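PDB 6UBC: Glyco_hydro_cc domain-containing protein from Cryptococcus neoformans, which probably binds beta-1,3-glucan oligosaccharides, as a fungal member of glycoside hydrolase family 128, subgroup VII. Local coordinates for residues 237-243 against 267-273; 259-265 against 297-301; 290-295 against 328-334; 316-320 against 353-358. One frame throughout, in Å; residues are numbered along the deposited sequence.

Contact 1 (237-243 against 267-273); sequences SAVNMLW and QYIIGFE
Asn240 pairs with Ile269 and Met241 with Ile270, setting strands 237-241 and 268-270 side by side and parallel. Helix 250-260 links the strands, giving a beta-alpha-beta unit of the (beta/alpha)8 barrel characteristic of glycoside hydrolase family 128. The backbone bonds alternate as in any parallel ladder: Asn240 N gives to Tyr268 O (3.0 Å), Ile270 N to Asn240 O (2.8 Å), and Leu242 N to Ile270 O (3.0 Å). Beyond the strands, Glu273 N donates to Trp243 O at 2.9 Å.

Water takes over where the ladder opens at its start. One molecule accepts from Tyr268 N and lies within bonding range of Ala238 O and Asn240 OD1, while Asn240 ND2 turns to Ala227. A second joins Ala238 O to Gln267 NE2, whose direct bond to Ser237 OG is weak; that hydroxyl is also held by Asn200.

Apolar contacts follow the two faces. On that of Met241 and Ile270, Val239 CG1 touches Ile270 CD1 at 3.6 Å and Met241 SD lies 3.8 Å from Ile270 CG2. On that of Asn240, Ile269 packs against Phe259 of the linking helix. Leu242 and Phe272 point the same way, with CD2 of the former 3.8 Å from CE1 of the latter.

A CH-pi contact closes the far end. The bend of Glu273 at chi2 (82°) helps turn its carboxylate almost parallel to the indole of Trp243, while Glu273 CB itself lies over one face, 3.7 Å from the centroid of the five-membered ring.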
loop_
_atom_site.group_PDB
_atom_site.type_symbol
_atom_site.label_atom_id
_atom_site.label_comp_id
_atom_site.label_asym_id
_atom_site.label_seq_id
_atom_site.Cartn_x
_atom_site.Cartn_y
_atom_site.Cartn_z
ATOM N N SER A 237 11.311 6.899 5.160
ATOM C CA SER A 237 11.604 5.524 5.675
ATOM C C SER A 237 11.335 4.463 4.592
ATOM O O SER A 237 10.217 4.436 4.032
ATOM C CB SER A 237 10.780 5.266 6.879
ATOM O OG SER A 237 11.049 6.255 7.872
ATOM N N ALA A 238 12.313 3.590 4.334
ATOM C CA ALA A 238 12.113 2.339 3.572
ATOM C C ALA A 238 11.118 1.470 4.303
ATOM O O ALA A 238 11.300 1.218 5.520
ATOM C CB ALA A 238 13.411 1.593 3.422
ATOM N N VAL A 239 10.136 0.932 3.580
ATOM C CA VAL A 239 9.151 0.004 4.166
ATOM C C VAL A 239 9.398 -1.358 3.542
ATOM O O VAL A 239 9.490 -1.475 2.309
ATOM C CB VAL A 239 7.746 0.527 3.855
ATOM C CG1 VAL A 239 6.677 -0.482 4.201
ATOM C CG2 VAL A 239 7.513 1.867 4.529
ATOM N N ASN A 240 9.520 -2.388 4.369
ATOM C CA ASN A 240 9.771 -3.768 3.910
ATOM C C ASN A 240 8.431 -4.412 3.548
ATOM O O ASN A 240 7.340 -3.954 3.981
ATOM C CB ASN A 240 10.520 -4.598 4.957
ATOM C CG ASN A 240 11.874 -4.036 5.320
ATOM O OD1 ASN A 240 11.945 -3.133 6.142
ATOM N ND2 ASN A 240 12.953 -4.516 4.702
ATOM N N MET A 241 8.483 -5.471 2.769
ATOM C CA MET A 241 7.238 -6.132 2.327
ATOM C C MET A 241 7.462 -7.607 2.051
ATOM O O MET A 241 8.561 -7.974 1.608
ATOM C CB MET A 241 6.724 -5.483 1.042
ATOM C CG MET A 241 5.510 -6.137 0.475
ATOM S SD MET A 241 4.601 -4.993 -0.599
ATOM C CE MET A 241 3.292 -6.097 -1.165
ATOM N N LEU A 242 6.461 -8.416 2.404
ATOM C CA LEU A 242 6.366 -9.819 1.916
ATOM C C LEU A 242 5.218 -9.901 0.924
ATOM O O LEU A 242 4.039 -9.896 1.343
ATOM C CB LEU A 242 6.222 -10.810 3.077
ATOM C CG LEU A 242 6.156 -12.263 2.635
ATOM C CD1 LEU A 242 7.333 -12.628 1.733
ATOM C CD2 LEU A 242 6.053 -13.214 3.812
ATOM N N TRP A 243 5.553 -9.986 -0.364
ATOM C CA TRP A 243 4.550 -9.896 -1.448
ATOM C C TRP A 243 3.615 -11.111 -1.436
ATOM O O TRP A 243 2.354 -10.953 -1.551
ATOM C CB TRP A 243 5.293 -9.779 -2.785
ATOM C CG TRP A 243 4.453 -9.571 -4.002
ATOM C CD1 TRP A 243 4.094 -8.406 -4.591
ATOM C CD2 TRP A 243 3.829 -10.613 -4.783
ATOM N NE1 TRP A 243 3.347 -8.639 -5.718
ATOM C CE2 TRP A 243 3.159 -9.983 -5.854
ATOM C CE3 TRP A 243 3.830 -12.003 -4.706
ATOM C CZ2 TRP A 243 2.498 -10.693 -6.840
ATOM C CZ3 TRP A 243 3.173 -12.712 -5.698
ATOM C CH2 TRP A 243 2.502 -12.054 -6.726
ATOM N N GLN A 267 11.406 -1.253 10.295
ATOM C CA GLN A 267 10.453 -0.311 10.954
ATOM C C GLN A 267 9.004 -0.649 10.586
ATOM O O GLN A 267 8.176 -0.659 11.487
ATOM C CB GLN A 267 10.717 1.145 10.616
ATOM C CG GLN A 267 11.910 1.772 11.366
ATOM C CD GLN A 267 11.831 3.273 11.207
ATOM O OE1 GLN A 267 11.463 3.985 12.135
ATOM N NE2 GLN A 267 11.995 3.749 9.974
ATOM N N TYR A 268 8.738 -1.030 9.332
ATOM C CA TYR A 268 7.384 -1.306 8.790
ATOM C C TYR A 268 7.419 -2.544 7.891
ATOM O O TYR A 268 8.344 -2.689 7.066
ATOM C CB TYR A 268 6.924 -0.137 7.904
ATOM C CG TYR A 268 7.000 1.212 8.569
ATOM C CD1 TYR A 268 5.969 1.674 9.376
ATOM C CD2 TYR A 268 8.161 1.961 8.531
ATOM C CE1 TYR A 268 6.064 2.891 10.050
ATOM C CE2 TYR A 268 8.251 3.188 9.173
ATOM C CZ TYR A 268 7.208 3.649 9.953
ATOM O OH TYR A 268 7.350 4.854 10.621
ATOM N N ILE A 269 6.377 -3.380 7.978
ATOM C CA ILE A 269 6.232 -4.544 7.068
ATOM C C ILE A 269 4.853 -4.489 6.451
ATOM O O ILE A 269 3.864 -4.525 7.236
ATOM C CB ILE A 269 6.420 -5.842 7.808
ATOM C CG1 ILE A 269 7.812 -5.962 8.425
ATOM C CG2 ILE A 269 6.172 -6.970 6.836
ATOM C CD1 ILE A 269 7.888 -6.992 9.526
ATOM N N ILE A 270 4.789 -4.338 5.130
ATOM C CA ILE A 270 3.512 -4.534 4.390
ATOM C C ILE A 270 3.321 -6.024 4.071
ATOM O O ILE A 270 4.245 -6.693 3.574
ATOM C CB ILE A 270 3.502 -3.662 3.146
ATOM C CG1 ILE A 270 3.560 -2.193 3.538
ATOM C CG2 ILE A 270 2.301 -4.053 2.242
ATOM C CD1 ILE A 270 3.730 -1.261 2.342
ATOM N N GLY A 271 2.120 -6.536 4.323
ATOM C CA GLY A 271 1.697 -7.900 4.036
ATOM C C GLY A 271 1.337 -8.105 2.569
ATOM O O GLY A 271 1.521 -7.205 1.713
ATOM N N PHE A 272 0.779 -9.267 2.298
ATOM C CA PHE A 272 0.700 -9.814 0.933
ATOM C C PHE A 272 -0.075 -8.877 0.014
ATOM O O PHE A 272 -1.096 -8.283 0.400
ATOM C CB PHE A 272 0.045 -11.187 0.940
ATOM C CG PHE A 272 0.542 -12.047 2.074
ATOM C CD1 PHE A 272 1.862 -12.404 2.141
ATOM C CD2 PHE A 272 -0.306 -12.445 3.098
ATOM C CE1 PHE A 272 2.337 -13.193 3.184
ATOM C CE2 PHE A 272 0.144 -13.257 4.127
ATOM C CZ PHE A 272 1.474 -13.642 4.160
ATOM N N GLU A 273 0.426 -8.828 -1.208
ATOM C CA GLU A 273 -0.212 -8.075 -2.288
ATOM C C GLU A 273 -1.451 -8.800 -2.800
ATOM O O GLU A 273 -1.281 -9.790 -3.508
ATOM C CB GLU A 273 0.766 -7.940 -3.461
ATOM C CG GLU A 273 0.214 -7.115 -4.596
ATOM C CD GLU A 273 0.328 -5.618 -4.434
ATOM O OE1 GLU A 273 0.980 -5.153 -3.447
ATOM O OE2 GLU A 273 -0.251 -4.932 -5.351
HETATM O O HOH W 1 10.941 -0.844 7.277
HETATM O O HOH W 2 12.749 2.244 7.642
#

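Contact 2 (259-265 against 297-301); sequences FKALTTA and TIAPW
Trp301 lies against the turn that follows helix 250-260, and its indole supplies most of the close packing. Ala265 meets the six-membered ring obliquely, with CA just 3.4 Å from Trp301 CZ3 and the methyl CB close behind. Further round the same ring, Leu262 CB reaches Trp301 CZ2 at 3.9 Å, while Leu262 O sits at the ring edge, in its plane. Phe259 completes the tight part. Its CG is anti to the backbone N (chi1 -165°), which carries the ring across to segment 297-301, nearly perpendicular to the indole. Phe259 CE2 points at Thr297 O, 3.5 Å away in the phenyl plane, and Leu262 CD1 lies over one phenyl face, toward its rim.

The outer side is looser. Lys260 offers just its aliphatic part, CG standing 4.3 Å from Thr297 CG2, and Thr263 and Thr264 touch the indole through backbone atoms alone. At the indole edge a water bridges polar groups that do not meet directly: it accepts from Trp301 NE1 at 3.0 Å and donates to Phe259 O at 2.6 Å.

Helices 250-260 and 287-298 are neighbours in the helical layer outside the barrel, and Phe259, Ile298 and Trp301 all pack on Ile269 of strand 268-270.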
loop_
_atom_site.group_PDB
_atom_site.type_symbol
_atom_site.label_atom_id
_atom_site.label_comp_id
_atom_site.label_asym_id
_atom_site.label_seq_id
_atom_site.Cartn_x
_atom_site.Cartn_y
_atom_site.Cartn_z
ATOM N N PHE A 259 13.027 -12.049 2.110
ATOM C CA PHE A 259 12.327 -11.676 3.360
ATOM C C PHE A 259 12.825 -12.582 4.493
ATOM O O PHE A 259 13.090 -12.118 5.552
ATOM C CB PHE A 259 10.809 -11.792 3.205
ATOM C CG PHE A 259 10.106 -11.074 4.330
ATOM C CD1 PHE A 259 9.838 -9.716 4.244
ATOM C CD2 PHE A 259 9.823 -11.723 5.522
ATOM C CE1 PHE A 259 9.284 -9.016 5.298
ATOM C CE2 PHE A 259 9.202 -11.026 6.547
ATOM C CZ PHE A 259 8.962 -9.672 6.441
ATOM N N LYS A 260 12.884 -13.863 4.235
ATOM C CA LYS A 260 13.370 -14.838 5.247
ATOM C C LYS A 260 14.838 -14.542 5.606
ATOM O O LYS A 260 15.155 -14.831 6.755
ATOM C CB LYS A 260 13.162 -16.261 4.757
ATOM C CG LYS A 260 11.726 -16.660 4.537
ATOM C CD LYS A 260 11.562 -18.120 4.309
ATOM C CE LYS A 260 10.816 -18.782 5.457
ATOM N NZ LYS A 260 11.373 -20.120 5.793
ATOM N N ALA A 261 15.672 -13.898 4.761
ATOM C CA ALA A 261 17.093 -13.606 5.091
ATOM C C ALA A 261 17.247 -12.282 5.836
ATOM O O ALA A 261 18.386 -11.896 6.090
ATOM C CB ALA A 261 17.965 -13.618 3.845
ATOM N N LEU A 262 16.178 -11.555 6.138
ATOM C CA LEU A 262 16.341 -10.307 6.895
ATOM C C LEU A 262 17.005 -10.687 8.231
ATOM O O LEU A 262 16.671 -11.763 8.770
ATOM C CB LEU A 262 14.981 -9.616 7.066
ATOM C CG LEU A 262 14.373 -9.104 5.746
ATOM C CD1 LEU A 262 12.963 -8.563 5.984
ATOM C CD2 LEU A 262 15.246 -8.058 5.105
ATOM N N THR A 263 17.948 -9.860 8.671
ATOM C CA THR A 263 18.677 -10.016 9.958
ATOM C C THR A 263 18.541 -8.708 10.721
ATOM O O THR A 263 18.948 -8.630 11.857
ATOM C CB THR A 263 20.133 -10.470 9.723
ATOM O OG1 THR A 263 20.825 -9.583 8.834
ATOM C CG2 THR A 263 20.200 -11.887 9.180
ATOM N N THR A 264 17.928 -7.714 10.125
ATOM C CA THR A 264 17.772 -6.401 10.768
ATOM C C THR A 264 16.276 -6.042 10.784
ATOM O O THR A 264 15.588 -6.202 9.764
ATOM C CB THR A 264 18.760 -5.480 10.041
ATOM O OG1 THR A 264 18.968 -4.451 10.989
ATOM C CG2 THR A 264 18.253 -4.936 8.724
ATOM N N ALA A 265 15.755 -5.647 11.925
ATOM C CA ALA A 265 14.311 -5.519 12.134
ATOM C C ALA A 265 13.767 -4.370 11.275
ATOM O O ALA A 265 14.147 -3.207 11.414
ATOM C CB ALA A 265 14.021 -5.331 13.586
ATOM N N THR A 297 6.201 -15.926 9.699
ATOM C CA THR A 297 7.252 -15.208 8.929
ATOM C C THR A 297 7.186 -13.686 9.093
ATOM O O THR A 297 8.226 -13.085 9.198
ATOM C CB THR A 297 7.174 -15.664 7.469
ATOM O OG1 THR A 297 7.306 -17.078 7.459
ATOM C CG2 THR A 297 8.248 -15.105 6.570
ATOM N N ILE A 298 5.975 -13.094 9.184
ATOM C CA ILE A 298 5.778 -11.642 9.397
ATOM C C ILE A 298 5.672 -11.338 10.903
ATOM O O ILE A 298 6.487 -10.500 11.416
ATOM C CB ILE A 298 4.536 -11.171 8.615
ATOM C CG1 ILE A 298 4.803 -11.173 7.102
ATOM C CG2 ILE A 298 4.157 -9.779 9.086
ATOM C CD1 ILE A 298 3.540 -10.955 6.253
ATOM N N ALA A 299 4.739 -11.969 11.593
ATOM C CA ALA A 299 4.437 -11.696 13.031
ATOM C C ALA A 299 5.670 -11.690 13.940
ATOM O O ALA A 299 5.745 -10.837 14.834
ATOM C CB ALA A 299 3.414 -12.654 13.523
ATOM N N PRO A 300 6.668 -12.594 13.802
ATOM C CA PRO A 300 7.800 -12.576 14.730
ATOM C C PRO A 300 8.489 -11.209 14.850
ATOM O O PRO A 300 9.062 -10.912 15.899
ATOM C CB PRO A 300 8.731 -13.656 14.147
ATOM C CG PRO A 300 7.804 -14.623 13.457
ATOM C CD PRO A 300 6.781 -13.691 12.825
ATOM N N TRP A 301 8.475 -10.383 13.789
ATOM C CA TRP A 301 9.169 -9.078 13.803
ATOM C C TRP A 301 8.471 -8.105 14.742
ATOM O O TRP A 301 9.123 -7.130 15.183
ATOM C CB TRP A 301 9.286 -8.521 12.393
ATOM C CG TRP A 301 10.283 -9.265 11.564
ATOM C CD1 TRP A 301 10.038 -10.044 10.473
ATOM C CD2 TRP A 301 11.702 -9.261 11.746
ATOM N NE1 TRP A 301 11.206 -10.557 9.985
ATOM C CE2 TRP A 301 12.245 -10.072 10.725
ATOM C CE3 TRP A 301 12.557 -8.670 12.683
ATOM C CZ2 TRP A 301 13.604 -10.340 10.640
ATOM C CZ3 TRP A 301 13.909 -8.885 12.573
ATOM C CH2 TRP A 301 14.419 -9.689 11.550
HETATM O O HOH W 3 12.385 -12.463 8.038
#

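Contact 3 (290-295 against 328-334); sequences AASLWD and FSSQIST
Phe328 turns the edge of its ring onto a face of Trp294, a T-shaped stack between helices 287-298 and 324-331, which pack side by side in the outer layer of the (beta/alpha)8 barrel. The planes stand at 83°, and Phe328 CZ comes within 3.6 Å of Trp294 CG. Phe328 has CG anti to its backbone N (chi1 172°), which carries its ring toward Trp294; the two side chains cross at about a right angle. Phe328 CE1 also reaches back to Ala291 CA at 3.7 Å, and Ile332 CG2 packs beside both rings, over the rim of one Phe328 face and against Trp294 CD1 and Ala291.

Asp295, the third main contributor, binds the chain as it leaves helix 324-331. Its OD2 accepts from Ser333 N at 2.9 Å and its OD1 from Thr334 N at 3.1 Å, each on the syn side of the carboxylate; a further, weak bond runs from Ser333 N to OD1. One group therefore holds two successive peptide N-H groups, fixing the bend that begins at Ile332. Waters extend this grip from OD2 to Ser333 OG and Gln331 O and, through a weak water bond to OD1, to Thr334 OG1.

Trp294 finishes the same turn from its other end: its indole NE1 donates to Thr334 O at 2.8 Å, with an N-H...O angle of 151°.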
loop_
_atom_site.group_PDB
_atom_site.type_symbol
_atom_site.label_atom_id
_atom_site.label_comp_id
_atom_site.label_asym_id
_atom_site.label_seq_id
_atom_site.Cartn_x
_atom_site.Cartn_y
_atom_site.Cartn_z
ATOM N N ALA A 290 -2.283 -18.257 3.948
ATOM C CA ALA A 290 -1.753 -16.897 4.202
ATOM C C ALA A 290 -1.624 -16.658 5.710
ATOM O O ALA A 290 -0.644 -15.966 6.172
ATOM C CB ALA A 290 -2.634 -15.879 3.560
ATOM N N ALA A 291 -2.613 -17.145 6.455
ATOM C CA ALA A 291 -2.651 -16.952 7.920
ATOM C C ALA A 291 -1.391 -17.578 8.527
ATOM O O ALA A 291 -0.722 -16.929 9.323
ATOM C CB ALA A 291 -3.910 -17.555 8.485
ATOM N N SER A 292 -1.109 -18.834 8.166
ATOM C CA SER A 292 0.063 -19.580 8.668
ATOM C C SER A 292 1.354 -18.825 8.300
ATOM O O SER A 292 2.210 -18.688 9.185
ATOM C CB SER A 292 0.083 -21.009 8.191
ATOM O OG SER A 292 1.250 -21.603 8.782
ATOM N N LEU A 293 1.490 -18.285 7.078
ATOM C CA LEU A 293 2.727 -17.579 6.642
ATOM C C LEU A 293 2.881 -16.267 7.424
ATOM O O LEU A 293 3.981 -15.946 7.848
ATOM C CB LEU A 293 2.665 -17.343 5.136
ATOM C CG LEU A 293 3.891 -16.669 4.538
ATOM C CD1 LEU A 293 5.125 -17.487 4.832
ATOM C CD2 LEU A 293 3.706 -16.522 3.010
ATOM N N TRP A 294 1.776 -15.524 7.560
ATOM C CA TRP A 294 1.724 -14.289 8.349
ATOM C C TRP A 294 2.269 -14.582 9.756
ATOM O O TRP A 294 3.226 -13.926 10.194
ATOM C CB TRP A 294 0.277 -13.790 8.371
ATOM C CG TRP A 294 0.134 -12.617 9.287
ATOM C CD1 TRP A 294 -0.114 -12.701 10.616
ATOM C CD2 TRP A 294 0.197 -11.210 8.967
ATOM N NE1 TRP A 294 -0.193 -11.445 11.144
ATOM C CE2 TRP A 294 0.002 -10.512 10.169
ATOM C CE3 TRP A 294 0.372 -10.463 7.784
ATOM C CZ2 TRP A 294 0.005 -9.123 10.239
ATOM C CZ3 TRP A 294 0.390 -9.087 7.842
ATOM C CH2 TRP A 294 0.192 -8.423 9.062
ATOM N N ASP A 295 1.737 -15.602 10.396
ATOM C CA ASP A 295 2.063 -15.921 11.792
ATOM C C ASP A 295 3.518 -16.385 11.903
ATOM O O ASP A 295 4.200 -15.900 12.811
ATOM C CB ASP A 295 1.110 -16.937 12.412
ATOM C CG ASP A 295 -0.159 -16.253 12.916
ATOM O OD1 ASP A 295 -0.058 -15.068 13.334
ATOM O OD2 ASP A 295 -1.199 -16.886 12.841
ATOM N N PHE A 328 -9.169 -14.400 7.326
ATOM C CA PHE A 328 -7.727 -14.299 7.655
ATOM C C PHE A 328 -7.588 -13.755 9.078
ATOM O O PHE A 328 -6.811 -14.263 9.884
ATOM C CB PHE A 328 -7.037 -13.391 6.622
ATOM C CG PHE A 328 -5.603 -13.004 6.876
ATOM C CD1 PHE A 328 -4.551 -13.853 6.504
ATOM C CD2 PHE A 328 -5.271 -11.780 7.468
ATOM C CE1 PHE A 328 -3.234 -13.506 6.780
ATOM C CE2 PHE A 328 -3.953 -11.434 7.688
ATOM C CZ PHE A 328 -2.932 -12.290 7.354
ATOM N N SER A 329 -8.353 -12.728 9.410
ATOM C CA SER A 329 -8.305 -12.057 10.728
ATOM C C SER A 329 -8.690 -13.034 11.833
ATOM O O SER A 329 -8.071 -12.972 12.936
ATOM C CB SER A 329 -9.224 -10.831 10.735
ATOM O OG SER A 329 -9.172 -10.130 11.998
ATOM N N SER A 330 -9.672 -13.875 11.553
ATOM C CA SER A 330 -10.150 -14.940 12.457
ATOM C C SER A 330 -9.061 -15.966 12.710
ATOM O O SER A 330 -8.930 -16.390 13.882
ATOM C CB SER A 330 -11.353 -15.604 11.910
ATOM O OG SER A 330 -12.385 -14.668 11.989
ATOM N N GLN A 331 -8.293 -16.319 11.693
ATOM C CA GLN A 331 -7.296 -17.435 11.726
ATOM C C GLN A 331 -5.908 -17.031 12.233
ATOM O O GLN A 331 -5.266 -17.868 12.808
ATOM C CB GLN A 331 -7.201 -18.054 10.347
ATOM C CG GLN A 331 -8.562 -18.678 9.984
ATOM C CD GLN A 331 -8.560 -19.386 8.642
ATOM O OE1 GLN A 331 -7.566 -20.004 8.256
ATOM N NE2 GLN A 331 -9.700 -19.328 7.956
ATOM N N ILE A 332 -5.475 -15.796 12.098
ATOM C CA ILE A 332 -4.128 -15.358 12.564
ATOM C C ILE A 332 -4.107 -15.259 14.083
ATOM O O ILE A 332 -5.109 -14.929 14.695
ATOM C CB ILE A 332 -3.628 -14.051 11.922
ATOM C CG1 ILE A 332 -4.587 -12.869 12.163
ATOM C CG2 ILE A 332 -3.437 -14.293 10.457
ATOM C CD1 ILE A 332 -4.220 -11.652 11.390
ATOM N N SER A 333 -2.922 -15.518 14.658
ATOM C CA SER A 333 -2.715 -15.434 16.121
ATOM C C SER A 333 -2.200 -14.061 16.489
ATOM O O SER A 333 -2.408 -13.641 17.640
ATOM C CB SER A 333 -1.860 -16.585 16.615
ATOM O OG SER A 333 -2.671 -17.781 16.604
ATOM N N THR A 334 -1.432 -13.425 15.628
ATOM C CA THR A 334 -0.895 -12.049 15.868
ATOM C C THR A 334 -1.571 -11.102 14.892
ATOM O O THR A 334 -1.435 -11.349 13.657
ATOM C CB THR A 334 0.623 -11.988 15.689
ATOM O OG1 THR A 334 1.153 -12.830 16.716
ATOM C CG2 THR A 334 1.174 -10.578 15.754
HETATM O O HOH W 4 -3.258 -18.957 14.329
HETATM O O HOH W 5 1.484 -15.376 15.659
#

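Contact 4 (316-320 against 353-358); sequences QAAEE and TDIDYY
The chain at 316-320 turns into a short helix beside segment 353-358 of helix 348-362, nearest at Ala317 and Asp354, whose CA atoms are 5.0 Å apart. Gln316 O is gripped twice: Tyr358 OH donates to it at 2.7 Å from well above the carbonyl plane (46°), while Glu319 N arrives from the opposite face. This ties the turn to the end of the phenol. Asp354 faces the same turn with both branches. Its OD2 stands 2.6 Å from Gln316 OE1, with the carboxylate and amide planes steeply inclined, and its OD1 receives a weak bond from Ala317 N. Gln316 OE1 also accepts from Asn344 N.

Tyr357 lies over Ala317, whose O sits above the centre of one ring face; Ala317 CB meets Tyr357 CB at 3.9 Å. Glu320 CB packs on the same ring, 3.8 Å from CE1 of Tyr357. A water links Tyr357 OH to Glu319 OE2 (2.7 Å from the water), and the Glu319 carboxylate further takes N-H groups of Leu325 and Ser326 at the start of the following helix.

Such joining of the segment that follows one barrel strand, here 307-309, to the helix after the next, 339-345, is in keeping with the successive beta-alpha units of a (beta/alpha)8 barrel.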
loop_
_atom_site.group_PDB
_atom_site.type_symbol
_atom_site.label_atom_id
_atom_site.label_comp_id
_atom_site.label_asym_id
_atom_site.label_seq_id
_atom_site.Cartn_x
_atom_site.Cartn_y
_atom_site.Cartn_z
ATOM N N GLN A 316 -11.492 -4.517 -2.478
ATOM C CA GLN A 316 -11.832 -3.196 -1.878
ATOM C C GLN A 316 -12.993 -3.445 -0.896
ATOM O O GLN A 316 -12.937 -4.424 -0.128
ATOM C CB GLN A 316 -12.179 -2.192 -2.990
ATOM C CG GLN A 316 -11.026 -2.010 -3.973
ATOM C CD GLN A 316 -11.255 -0.823 -4.876
ATOM O OE1 GLN A 316 -11.217 0.332 -4.393
ATOM N NE2 GLN A 316 -11.519 -1.141 -6.156
ATOM N N ALA A 317 -14.064 -2.654 -0.965
ATOM C CA ALA A 317 -15.112 -2.754 0.068
ATOM C C ALA A 317 -15.980 -3.980 -0.205
ATOM O O ALA A 317 -16.675 -4.429 0.731
ATOM C CB ALA A 317 -15.878 -1.451 0.094
ATOM N N ALA A 318 -15.876 -4.583 -1.383
ATOM C CA ALA A 318 -16.598 -5.840 -1.656
ATOM C C ALA A 318 -16.013 -7.041 -0.873
ATOM O O ALA A 318 -16.524 -8.167 -0.949
ATOM C CB ALA A 318 -16.615 -6.092 -3.153
ATOM N N GLU A 319 -14.924 -6.810 -0.161
ATOM C CA GLU A 319 -14.414 -7.758 0.862
ATOM C C GLU A 319 -15.543 -8.104 1.843
ATOM O O GLU A 319 -15.504 -9.184 2.425
ATOM C CB GLU A 319 -13.246 -7.098 1.581
ATOM C CG GLU A 319 -13.034 -7.607 3.012
ATOM C CD GLU A 319 -12.636 -9.077 3.163
ATOM O OE1 GLU A 319 -12.005 -9.633 2.203
ATOM O OE2 GLU A 319 -12.906 -9.647 4.280
ATOM N N GLU A 320 -16.542 -7.240 2.009
ATOM C CA GLU A 320 -17.757 -7.554 2.797
ATOM C C GLU A 320 -18.358 -8.902 2.351
ATOM O O GLU A 320 -18.837 -9.630 3.200
ATOM C CB GLU A 320 -18.844 -6.512 2.613
ATOM C CG GLU A 320 -20.080 -6.791 3.451
ATOM C CD GLU A 320 -21.072 -5.638 3.574
ATOM O OE1 GLU A 320 -20.768 -4.542 3.105
ATOM O OE2 GLU A 320 -22.225 -5.889 4.040
ATOM N N THR A 353 -16.257 5.097 0.613
ATOM C CA THR A 353 -16.811 3.753 0.812
ATOM C C THR A 353 -15.713 2.798 1.309
ATOM O O THR A 353 -15.922 2.038 2.255
ATOM C CB THR A 353 -17.432 3.270 -0.495
ATOM O OG1 THR A 353 -18.515 4.136 -0.793
ATOM C CG2 THR A 353 -17.907 1.845 -0.419
ATOM N N ASP A 354 -14.550 2.812 0.669
ATOM C CA ASP A 354 -13.460 1.875 1.064
ATOM C C ASP A 354 -12.996 2.177 2.490
ATOM O O ASP A 354 -12.861 1.227 3.303
ATOM C CB ASP A 354 -12.273 1.926 0.102
ATOM C CG ASP A 354 -12.477 1.312 -1.281
ATOM O OD1 ASP A 354 -13.505 0.610 -1.519
ATOM O OD2 ASP A 354 -11.577 1.528 -2.133
ATOM N N ILE A 355 -12.710 3.461 2.779
ATOM C CA ILE A 355 -12.152 3.834 4.103
ATOM C C ILE A 355 -13.188 3.514 5.179
ATOM O O ILE A 355 -12.858 2.864 6.199
ATOM C CB ILE A 355 -11.690 5.285 4.156
ATOM C CG1 ILE A 355 -10.607 5.584 3.132
ATOM C CG2 ILE A 355 -11.263 5.582 5.590
ATOM C CD1 ILE A 355 -10.380 7.036 3.025
ATOM N N ASP A 356 -14.442 3.864 4.912
ATOM C CA ASP A 356 -15.538 3.542 5.863
ATOM C C ASP A 356 -15.588 2.043 6.132
ATOM O O ASP A 356 -15.714 1.624 7.313
ATOM C CB ASP A 356 -16.887 4.033 5.366
ATOM C CG ASP A 356 -17.087 5.531 5.358
ATOM O OD1 ASP A 356 -16.280 6.263 5.909
ATOM O OD2 ASP A 356 -18.051 5.934 4.775
ATOM N N TYR A 357 -15.597 1.199 5.091
ATOM C CA TYR A 357 -15.760 -0.245 5.291
ATOM C C TYR A 357 -14.654 -0.741 6.230
ATOM O O TYR A 357 -14.924 -1.489 7.240
ATOM C CB TYR A 357 -15.807 -1.019 3.971
ATOM C CG TYR A 357 -15.783 -2.492 4.247
ATOM C CD1 TYR A 357 -16.894 -3.161 4.721
ATOM C CD2 TYR A 357 -14.588 -3.189 4.237
ATOM C CE1 TYR A 357 -16.842 -4.489 5.093
ATOM C CE2 TYR A 357 -14.522 -4.510 4.631
ATOM C CZ TYR A 357 -15.662 -5.176 5.055
ATOM O OH TYR A 357 -15.582 -6.471 5.475
ATOM N N TYR A 358 -13.402 -0.395 5.922
ATOM C CA TYR A 358 -12.246 -0.958 6.638
ATOM C C TYR A 358 -12.132 -0.380 8.047
ATOM O O TYR A 358 -11.708 -1.171 8.950
ATOM C CB TYR A 358 -10.966 -0.861 5.807
ATOM C CG TYR A 358 -10.981 -1.900 4.711
ATOM C CD1 TYR A 358 -10.727 -3.236 4.993
ATOM C CD2 TYR A 358 -11.350 -1.584 3.424
ATOM C CE1 TYR A 358 -10.739 -4.212 4.012
ATOM C CE2 TYR A 358 -11.351 -2.534 2.407
ATOM C CZ TYR A 358 -11.045 -3.856 2.699
ATOM O OH TYR A 358 -11.075 -4.824 1.734
HETATM O O HOH W 6 -13.106 -7.860 6.253
#

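Overall arrangement
Contacts 1, 2 and 3 form a continuous patch running from the barrel strands to the helices outside them. Centres of contacts 1 and 2 are about 10 Å apart, joined where Ile269 packs on Phe259 and Trp301; contact 3 lies about 16 Å from each, touching contact 1 through Phe272 and contact 2 along their shared helix 287-298. Contact 4 stands apart, about 21 Å from contact 1 between centres, with about 7 Å between its nearest atoms and those of contact 3. Glu273, just beyond strand 268-270, comes close to Glu370 of strand 366-375; this end of contact 1 probably faces the sugar-binding cleft, which in such barrels lies at the C-terminal strand ends.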